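Long-range contact in secreted protein (Streptomyces lividans TK24, PDB 5LXZ), which is probably a secreted copper-radical oxidase of the galactose oxidase-like family: residues A532-S544 and V579-G591. The protein carries 1 engineered substitution. Numbering follows the deposited sequence.
Sequences ASTVKKVRLIRPS and VQSGWYMMFVTDG. With EDO (1,2-ethanediol), chain K.
Arg542 and Tyr584 meet near one end of an antiparallel strand pair, 535-541 with 582-590, in the galactose oxidase-like early set domain, an immunoglobulin-like beta-sandwich. Arg542 CB lies 3.7 Å from Tyr584 CE2, and CG passes the same ring atom. With CG anti to the backbone N (chi1 -164°) and the chain extended to NE, the guanidinium is carried alongside the Tyr584 ring to Ser581. CD and NE pass Gln580 OE1, and Gln580 CB sits over one face of the guanidinium. At the tip, Arg542 NH1 (3.2 Å) and NH2 (3.1 Å) both donate to Ser581 O, end-on and from the same face of its carbonyl plane. With an alanine in place of Arg542, Ser581 O would probably lose both donors, and a gap would open between Gln580 CB and the hydroxyl end of the Tyr584 ring. The Tyr584 hydroxyl donates to Gln580 O, which ties the ring to the loop leading into strand 582-590. Leu540 CD2 lies over one face of that ring. Further along, Ile541 CD1 touches Phe587 CD2 at 3.8 Å. On the face that also carries Leu540, Val538 CG1 meets Met586 CG. A classic beta bulge shifts the register before the Val535-Asp590 pair: Thr589 O accepts from Lys536 N at 2.8 Å and Lys537 N at 3.2 Å, both in its carbonyl plane.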
loop_
_atom_site.group_PDB
_atom_site.type_symbol
_atom_site.label_atom_id
_atom_site.label_comp_id
_atom_site.label_asym_id
_atom_site.label_seq_id
_atom_site.Cartn_x
_atom_site.Cartn_y
_atom_site.Cartn_z
ATOM N N ALA A 532 -8.436 -29.731 -21.367
ATOM C CA ALA A 532 -9.634 -28.900 -21.268
ATOM C C ALA A 532 -10.775 -29.542 -20.491
ATOM O O ALA A 532 -11.427 -28.884 -19.698
ATOM C CB ALA A 532 -10.118 -28.442 -22.638
ATOM N N SER A 533 -11.002 -30.847 -20.685
ATOM C CA SER A 533 -12.107 -31.504 -19.991
ATOM C C SER A 533 -11.912 -31.684 -18.474
ATOM O O SER A 533 -12.868 -31.989 -17.769
ATOM C CB SER A 533 -12.425 -32.858 -20.641
ATOM O OG SER A 533 -11.359 -33.747 -20.428
ATOM N N THR A 534 -10.698 -31.438 -17.975
ATOM C CA THR A 534 -10.414 -31.471 -16.564
ATOM C C THR A 534 -10.608 -30.115 -15.871
ATOM O O THR A 534 -10.528 -30.044 -14.659
ATOM C CB THR A 534 -8.970 -31.935 -16.288
ATOM O OG1 THR A 534 -8.032 -30.917 -16.648
ATOM C CG2 THR A 534 -8.675 -33.251 -17.074
ATOM N N VAL A 535 -10.846 -29.057 -16.642
ATOM C CA VAL A 535 -10.870 -27.712 -16.047
ATOM C C VAL A 535 -12.137 -27.556 -15.220
ATOM O O VAL A 535 -13.243 -27.861 -15.692
ATOM C CB VAL A 535 -10.772 -26.649 -17.161
ATOM C CG1 VAL A 535 -11.013 -25.248 -16.611
ATOM C CG2 VAL A 535 -9.416 -26.715 -17.815
ATOM N N LYS A 536 -11.992 -27.050 -13.999
ATOM C CA LYS A 536 -13.115 -26.720 -13.152
ATOM C C LYS A 536 -13.306 -25.237 -12.908
ATOM O O LYS A 536 -14.418 -24.808 -12.599
ATOM C CB LYS A 536 -13.005 -27.405 -11.787
ATOM C CG LYS A 536 -13.090 -28.915 -11.858
ATOM C CD LYS A 536 -14.413 -29.460 -12.413
ATOM C CE LYS A 536 -15.594 -29.148 -11.533
ATOM N NZ LYS A 536 -16.713 -30.085 -11.872
ATOM N N LYS A 537 -12.220 -24.473 -13.009
ATOM C CA LYS A 537 -12.248 -23.040 -12.699
ATOM C C LYS A 537 -11.403 -22.311 -13.699
ATOM O O LYS A 537 -10.328 -22.765 -14.051
ATOM C CB LYS A 537 -11.647 -22.758 -11.330
ATOM C CG LYS A 537 -12.478 -23.170 -10.151
ATOM C CD LYS A 537 -11.737 -22.813 -8.882
ATOM C CE LYS A 537 -12.465 -23.331 -7.687
ATOM N NZ LYS A 537 -11.625 -23.059 -6.507
ATOM N N VAL A 538 -11.888 -21.148 -14.122
ATOM C CA VAL A 538 -11.085 -20.240 -14.922
ATOM C C VAL A 538 -11.116 -18.912 -14.157
ATOM O O VAL A 538 -12.193 -18.427 -13.778
ATOM C CB VAL A 538 -11.662 -20.074 -16.335
ATOM C CG1 VAL A 538 -10.869 -19.080 -17.178
ATOM C CG2 VAL A 538 -11.682 -21.439 -17.039
ATOM N N ARG A 539 -9.949 -18.318 -13.976
ATOM C CA ARG A 539 -9.818 -17.067 -13.238
ATOM C C ARG A 539 -9.003 -16.067 -14.042
ATOM O O ARG A 539 -7.932 -16.398 -14.573
ATOM C CB ARG A 539 -9.133 -17.340 -11.897
ATOM C CG ARG A 539 -9.889 -18.218 -10.937
ATOM C CD ARG A 539 -11.152 -17.522 -10.464
ATOM N NE ARG A 539 -11.962 -18.347 -9.557
ATOM C CZ ARG A 539 -13.001 -19.090 -9.930
ATOM N NH1 ARG A 539 -13.365 -19.209 -11.192
ATOM N NH2 ARG A 539 -13.662 -19.784 -9.002
ATOM N N LEU A 540 -9.517 -14.844 -14.092
ATOM C CA LEU A 540 -8.815 -13.721 -14.649
ATOM C C LEU A 540 -8.287 -12.899 -13.484
ATOM O O LEU A 540 -9.077 -12.401 -12.698
ATOM C CB LEU A 540 -9.795 -12.943 -15.467
ATOM C CG LEU A 540 -9.381 -12.229 -16.668
ATOM C CD1 LEU A 540 -8.613 -13.086 -17.677
ATOM C CD2 LEU A 540 -10.588 -11.529 -17.315
ATOM N N ILE A 541 -6.972 -12.860 -13.313
ATOM C CA ILE A 541 -6.370 -12.254 -12.120
ATOM C C ILE A 541 -5.575 -11.041 -12.533
ATOM O O ILE A 541 -4.641 -11.131 -13.350
ATOM C CB ILE A 541 -5.495 -13.249 -11.362
ATOM C CG1 ILE A 541 -6.299 -14.521 -11.112
ATOM C CG2 ILE A 541 -4.997 -12.584 -10.087
ATOM C CD1 ILE A 541 -5.656 -15.504 -10.180
ATOM N N ARG A 542 -5.927 -9.906 -11.962
ATOM C CA ARG A 542 -5.244 -8.679 -12.279
ATOM C C ARG A 542 -3.881 -8.713 -11.578
ATOM O O ARG A 542 -3.809 -9.053 -10.426
ATOM C CB ARG A 542 -6.072 -7.483 -11.846
ATOM C CG ARG A 542 -5.618 -6.179 -12.480
ATOM C CD ARG A 542 -6.607 -5.049 -12.216
ATOM N NE ARG A 542 -6.227 -3.782 -12.873
ATOM C CZ ARG A 542 -6.521 -3.426 -14.133
ATOM N NH1 ARG A 542 -7.240 -4.197 -14.968
ATOM N NH2 ARG A 542 -6.179 -2.238 -14.541
ATOM N N PRO A 543 -2.782 -8.358 -12.259
ATOM C CA PRO A 543 -1.465 -8.384 -11.649
ATOM C C PRO A 543 -1.376 -7.431 -10.488
ATOM O O PRO A 543 -2.006 -6.375 -10.506
ATOM C CB PRO A 543 -0.520 -7.936 -12.763
ATOM C CG PRO A 543 -1.357 -7.527 -13.846
ATOM C CD PRO A 543 -2.717 -8.061 -13.690
ATOM N N SER A 544 -0.593 -7.795 -9.495
ATOM C CA SER A 544 -0.436 -6.978 -8.310
ATOM C C SER A 544 0.458 -5.798 -8.585
ATOM O O SER A 544 1.427 -5.894 -9.350
ATOM C CB SER A 544 0.206 -7.793 -7.193
ATOM O OG SER A 544 -0.773 -8.563 -6.536
ATOM N N VAL A 579 -14.607 -5.960 -14.062
ATOM C CA VAL A 579 -13.507 -6.293 -14.939
ATOM C C VAL A 579 -12.958 -4.974 -15.456
ATOM O O VAL A 579 -13.341 -4.498 -16.510
ATOM C CB VAL A 579 -13.922 -7.201 -16.100
ATOM C CG1 VAL A 579 -12.692 -7.686 -16.801
ATOM C CG2 VAL A 579 -14.759 -8.378 -15.601
ATOM N N GLN A 580 -12.109 -4.334 -14.660
ATOM C CA GLN A 580 -11.471 -3.064 -15.064
ATOM C C GLN A 580 -10.693 -3.335 -16.370
ATOM O O GLN A 580 -10.082 -4.402 -16.517
ATOM C CB GLN A 580 -10.545 -2.587 -13.929
ATOM C CG GLN A 580 -11.328 -2.275 -12.652
ATOM C CD GLN A 580 -10.456 -2.169 -11.396
ATOM O OE1 GLN A 580 -9.569 -2.988 -11.160
ATOM N NE2 GLN A 580 -10.690 -1.132 -10.601
ATOM N N SER A 581 -10.672 -2.352 -17.260
ATOM C CA SER A 581 -9.875 -2.511 -18.463
ATOM C C SER A 581 -8.388 -2.611 -18.105
ATOM O O SER A 581 -7.895 -2.002 -17.148
ATOM C CB SER A 581 -10.088 -1.323 -19.334
ATOM O OG SER A 581 -11.440 -1.235 -19.706
ATOM N N GLY A 582 -7.678 -3.416 -18.865
ATOM C CA GLY A 582 -6.296 -3.695 -18.601
ATOM C C GLY A 582 -5.956 -5.131 -18.849
ATOM O O GLY A 582 -6.743 -5.880 -19.427
ATOM N N TRP A 583 -4.759 -5.489 -18.449
ATOM C CA TRP A 583 -4.222 -6.808 -18.691
ATOM C C TRP A 583 -4.389 -7.675 -17.455
ATOM O O TRP A 583 -4.211 -7.217 -16.331
ATOM C CB TRP A 583 -2.758 -6.705 -19.043
ATOM C CG TRP A 583 -2.493 -6.196 -20.400
ATOM C CD1 TRP A 583 -2.490 -4.876 -20.803
ATOM C CD2 TRP A 583 -2.225 -6.970 -21.560
ATOM N NE1 TRP A 583 -2.158 -4.802 -22.130
ATOM C CE2 TRP A 583 -1.999 -6.065 -22.621
ATOM C CE3 TRP A 583 -2.101 -8.331 -21.788
ATOM C CZ2 TRP A 583 -1.662 -6.492 -23.897
ATOM C CZ3 TRP A 583 -1.798 -8.758 -23.048
ATOM C CH2 TRP A 583 -1.571 -7.842 -24.088
ATOM N N TYR A 584 -4.641 -8.958 -17.688
ATOM C CA TYR A 584 -4.899 -9.943 -16.695
ATOM C C TYR A 584 -4.148 -11.219 -17.014
ATOM O O TYR A 584 -3.957 -11.566 -18.183
ATOM C CB TYR A 584 -6.363 -10.317 -16.668
ATOM C CG TYR A 584 -7.305 -9.249 -16.157
ATOM C CD1 TYR A 584 -7.718 -8.216 -16.991
ATOM C CD2 TYR A 584 -7.769 -9.263 -14.850
ATOM C CE1 TYR A 584 -8.555 -7.230 -16.527
ATOM C CE2 TYR A 584 -8.626 -8.286 -14.386
ATOM C CZ TYR A 584 -9.003 -7.259 -15.204
ATOM O OH TYR A 584 -9.876 -6.296 -14.730
ATOM N N MET A 585 -3.783 -11.944 -15.958
ATOM C CA MET A 585 -3.395 -13.349 -16.058
ATOM C C MET A 585 -4.610 -14.228 -16.100
ATOM O O MET A 585 -5.464 -14.137 -15.219
ATOM C CB MET A 585 -2.553 -13.752 -14.885
ATOM C CG MET A 585 -1.153 -13.169 -14.876
ATOM S SD MET A 585 -0.218 -13.606 -13.403
ATOM C CE MET A 585 -1.000 -12.620 -12.126
ATOM N N MET A 586 -4.721 -15.130 -17.087
ATOM C CA MET A 586 -5.779 -16.104 -17.072
ATOM C C MET A 586 -5.209 -17.455 -16.689
ATOM O O MET A 586 -4.337 -17.988 -17.385
ATOM C CB MET A 586 -6.514 -16.200 -18.405
ATOM C CG MET A 586 -7.822 -16.971 -18.246
ATOM S SD MET A 586 -8.613 -17.285 -19.820
ATOM C CE MET A 586 -7.635 -18.635 -20.460
ATOM N N PHE A 587 -5.734 -18.001 -15.613
ATOM C CA PHE A 587 -5.345 -19.323 -15.112
ATOM C C PHE A 587 -6.539 -20.265 -15.244
ATOM O O PHE A 587 -7.692 -19.894 -14.965
ATOM C CB PHE A 587 -4.999 -19.278 -13.619
ATOM C CG PHE A 587 -3.716 -18.584 -13.291
ATOM C CD1 PHE A 587 -2.516 -19.271 -13.226
ATOM C CD2 PHE A 587 -3.714 -17.217 -12.936
ATOM C CE1 PHE A 587 -1.333 -18.625 -12.845
ATOM C CE2 PHE A 587 -2.548 -16.594 -12.568
ATOM C CZ PHE A 587 -1.383 -17.280 -12.473
ATOM N N VAL A 588 -6.263 -21.521 -15.598
ATOM C CA VAL A 588 -7.292 -22.552 -15.523
ATOM C C VAL A 588 -6.855 -23.548 -14.476
ATOM O O VAL A 588 -5.659 -23.880 -14.403
ATOM C CB VAL A 588 -7.585 -23.197 -16.898
ATOM C CG1 VAL A 588 -7.883 -22.091 -17.910
ATOM C CG2 VAL A 588 -6.454 -24.098 -17.398
ATOM N N THR A 589 -7.783 -24.038 -13.687
ATOM C CA THR A 589 -7.444 -24.949 -12.622
ATOM C C THR A 589 -8.293 -26.199 -12.767
ATOM O O THR A 589 -9.499 -26.111 -13.045
ATOM C CB THR A 589 -7.665 -24.246 -11.282
ATOM O OG1 THR A 589 -6.752 -23.123 -11.209
ATOM C CG2 THR A 589 -7.380 -25.127 -10.137
ATOM N N ASP A 590 -7.652 -27.352 -12.554
ATOM C CA ASP A 590 -8.364 -28.631 -12.745
ATOM C C ASP A 590 -9.078 -29.076 -11.484
ATOM O O ASP A 590 -9.046 -28.410 -10.443
ATOM C CB ASP A 590 -7.411 -29.680 -13.315
ATOM C CG ASP A 590 -6.319 -30.112 -12.343
ATOM O OD1 ASP A 590 -6.429 -29.887 -11.119
ATOM O OD2 ASP A 590 -5.308 -30.646 -12.843
ATOM N N GLY A 591 -9.636 -30.294 -11.523
ATOM C CA GLY A 591 -10.368 -30.839 -10.382
ATOM C C GLY A 591 -9.558 -31.270 -9.176
ATOM O O GLY A 591 -10.132 -31.547 -8.131
HETATM C C1 EDO K . -16.674 -20.370 -12.002
HETATM O O1 EDO K . -15.933 -20.658 -10.816
HETATM C C2 EDO K . -16.068 -20.993 -13.271
HETATM O O2 EDO K . -14.738 -20.502 -13.599
HETATM O O HOH W 1 -5.420 -31.270 -15.562
#